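PDB 5YH1: member of s1p family of ribosomal proteins from Pyrococcus furiosus, which probably acts as an exonuclease on nucleic acids, with a DHH domain, the piece crystallised here, that binds manganese. Local coordinates for residues A[329-334]-A[371-376]. Sequence-based numbering, arbitrary orientation.
Sequences IDVELY and PDFAVV
E332 and P371 are where the backbones of 329-334 and 371-376 come nearest, with CA atoms 6.9 Å apart. No hydrogen bond joins the two, because strand 364-369 lies between their strands; 329-334 leaves the end of strand 325-330 in a turn, 371-376 rounds the bend into strand 373-378, and only side chains meet. The turn is held by D330, whose OD1 takes two backbone N-H groups: that of E332 nearly along the C-O axis, an Asx turn, and that of L333, 2.9 Å from OD1 to N, from well above the carboxylate plane. The backbone N of Y334 adds a bond to the O of D330. Past this turn the CB of E332 points toward 371-376. Its CG lies anti to the backbone N (chi1 -163°) and the chain bends at chi2, laying CG and the carboxylate across CG and CD of the P371 ring; OE2 approaches CD of P371 to 3.5 Å and CD of E332 lies 3.8 Å from CG of P371. The carboxylate's charge is answered through OE1, in a salt bridge with K337. Cutting E332 back to an alanine removes both the chain over the proline and the carboxylate, which would probably uncover this side of P371 and leave K337 without its acidic mate. Beside this pair, V331 reaches F373 with one methyl, CG2 resting obliquely 4.2 Å from CZ, a looser apolar touch. In the mixed sheet, I329 and V331 bond to Y369 of the intervening strand through their backbones, and A374 packs on its L367. Helix 343-358 lies against this patch, receiving V331 on L346 and F373 on P343, while D330 touches R423 of helix 423-435 and L333 packs on E420 of the second subunit.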
loop_
_atom_site.group_PDB
_atom_site.type_symbol
_atom_site.label_atom_id
_atom_site.label_comp_id
_atom_site.label_asym_id
_atom_site.label_seq_id
_atom_site.Cartn_x
_atom_site.Cartn_y
_atom_site.Cartn_z
ATOM N N ILE A 329 -15.520 -12.389 22.983
ATOM C CA ILE A 329 -15.932 -11.155 22.331
ATOM C C ILE A 329 -15.727 -11.269 20.825
ATOM O O ILE A 329 -14.650 -11.636 20.350
ATOM C CB ILE A 329 -15.188 -9.924 22.907
ATOM C CG1 ILE A 329 -15.535 -8.643 22.144
ATOM C CG2 ILE A 329 -13.681 -10.127 22.906
ATOM C CD1 ILE A 329 -16.976 -8.217 22.298
ATOM N N ASP A 330 -16.788 -10.966 20.093
ATOM C CA ASP A 330 -16.759 -10.926 18.633
ATOM C C ASP A 330 -16.261 -9.551 18.208
ATOM O O ASP A 330 -17.036 -8.584 18.168
ATOM C CB ASP A 330 -18.163 -11.184 18.092
ATOM C CG ASP A 330 -18.209 -11.272 16.569
ATOM O OD1 ASP A 330 -17.368 -10.624 15.892
ATOM O OD2 ASP A 330 -19.102 -11.988 16.066
ATOM N N VAL A 331 -14.972 -9.463 17.900
ATOM C CA VAL A 331 -14.369 -8.196 17.519
ATOM C C VAL A 331 -14.575 -7.816 16.043
ATOM O O VAL A 331 -14.120 -6.768 15.631
ATOM C CB VAL A 331 -12.871 -8.108 17.889
ATOM C CG1 VAL A 331 -12.696 -8.262 19.394
ATOM C CG2 VAL A 331 -12.038 -9.145 17.145
ATOM N N GLU A 332 -15.253 -8.647 15.261
ATOM C CA GLU A 332 -15.724 -8.212 13.948
ATOM C C GLU A 332 -17.036 -7.432 14.105
ATOM O O GLU A 332 -17.172 -6.354 13.554
ATOM C CB GLU A 332 -15.926 -9.401 13.003
ATOM C CG GLU A 332 -16.017 -9.046 11.513
ATOM C CD GLU A 332 -14.709 -8.518 10.887
ATOM O OE1 GLU A 332 -14.779 -8.031 9.738
ATOM O OE2 GLU A 332 -13.615 -8.586 11.507
ATOM N N LEU A 333 -17.993 -7.977 14.858
ATOM C CA LEU A 333 -19.292 -7.323 15.040
ATOM C C LEU A 333 -19.270 -6.119 15.987
ATOM O O LEU A 333 -20.029 -5.162 15.785
ATOM C CB LEU A 333 -20.340 -8.315 15.544
ATOM C CG LEU A 333 -20.775 -9.449 14.615
ATOM C CD1 LEU A 333 -21.961 -10.178 15.228
ATOM C CD2 LEU A 333 -21.121 -8.936 13.221
ATOM N N TYR A 334 -18.422 -6.163 17.017
ATOM C CA TYR A 334 -18.495 -5.188 18.108
ATOM C C TYR A 334 -17.163 -4.518 18.378
ATOM O O TYR A 334 -16.745 -4.401 19.519
ATOM C CB TYR A 334 -18.999 -5.865 19.390
ATOM C CG TYR A 334 -20.324 -6.558 19.208
ATOM C CD1 TYR A 334 -21.475 -5.826 18.933
ATOM C CD2 TYR A 334 -20.434 -7.938 19.305
ATOM C CE1 TYR A 334 -22.700 -6.455 18.757
ATOM C CE2 TYR A 334 -21.651 -8.574 19.130
ATOM C CZ TYR A 334 -22.780 -7.823 18.855
ATOM O OH TYR A 334 -23.985 -8.447 18.677
ATOM N N PRO A 371 -14.052 -13.278 11.840
ATOM C CA PRO A 371 -14.588 -14.301 10.931
ATOM C C PRO A 371 -13.711 -15.550 10.852
ATOM O O PRO A 371 -14.236 -16.654 10.809
ATOM C CB PRO A 371 -14.592 -13.601 9.554
ATOM C CG PRO A 371 -14.453 -12.148 9.831
ATOM C CD PRO A 371 -13.680 -12.044 11.120
ATOM N N ASP A 372 -12.391 -15.355 10.829
ATOM C CA ASP A 372 -11.441 -16.423 10.522
ATOM C C ASP A 372 -10.183 -16.417 11.410
ATOM O O ASP A 372 -9.148 -16.964 11.032
ATOM C CB ASP A 372 -11.034 -16.325 9.042
ATOM C CG ASP A 372 -10.395 -14.997 8.702
ATOM O OD1 ASP A 372 -10.323 -14.106 9.577
ATOM O OD2 ASP A 372 -9.970 -14.831 7.550
ATOM N N PHE A 373 -10.274 -15.805 12.591
ATOM C CA PHE A 373 -9.163 -15.792 13.530
ATOM C C PHE A 373 -9.699 -15.650 14.944
ATOM O O PHE A 373 -10.862 -15.308 15.153
ATOM C CB PHE A 373 -8.182 -14.645 13.225
ATOM C CG PHE A 373 -8.761 -13.273 13.472
ATOM C CD1 PHE A 373 -8.634 -12.658 14.716
ATOM C CD2 PHE A 373 -9.469 -12.617 12.474
ATOM C CE1 PHE A 373 -9.190 -11.406 14.949
ATOM C CE2 PHE A 373 -10.022 -11.365 12.699
ATOM C CZ PHE A 373 -9.878 -10.758 13.942
ATOM N N ALA A 374 -8.837 -15.928 15.906
ATOM C CA ALA A 374 -9.137 -15.665 17.307
ATOM C C ALA A 374 -7.841 -15.321 17.999
ATOM O O ALA A 374 -6.811 -15.914 17.696
ATOM C CB ALA A 374 -9.793 -16.873 17.958
ATOM N N VAL A 375 -7.889 -14.332 18.887
ATOM C CA VAL A 375 -6.766 -14.008 19.752
ATOM C C VAL A 375 -7.092 -14.522 21.145
ATOM O O VAL A 375 -8.205 -14.355 21.619
ATOM C CB VAL A 375 -6.493 -12.495 19.788
ATOM C CG1 VAL A 375 -5.346 -12.180 20.739
ATOM C CG2 VAL A 375 -6.158 -11.999 18.388
ATOM N N VAL A 376 -6.119 -15.178 21.771
ATOM C CA VAL A 376 -6.305 -15.847 23.051
ATOM C C VAL A 376 -5.340 -15.265 24.070
ATOM O O VAL A 376 -4.152 -15.135 23.797
ATOM C CB VAL A 376 -6.041 -17.359 22.943
ATOM C CG1 VAL A 376 -6.248 -18.039 24.297
ATOM C CG2 VAL A 376 -6.946 -17.987 21.890
#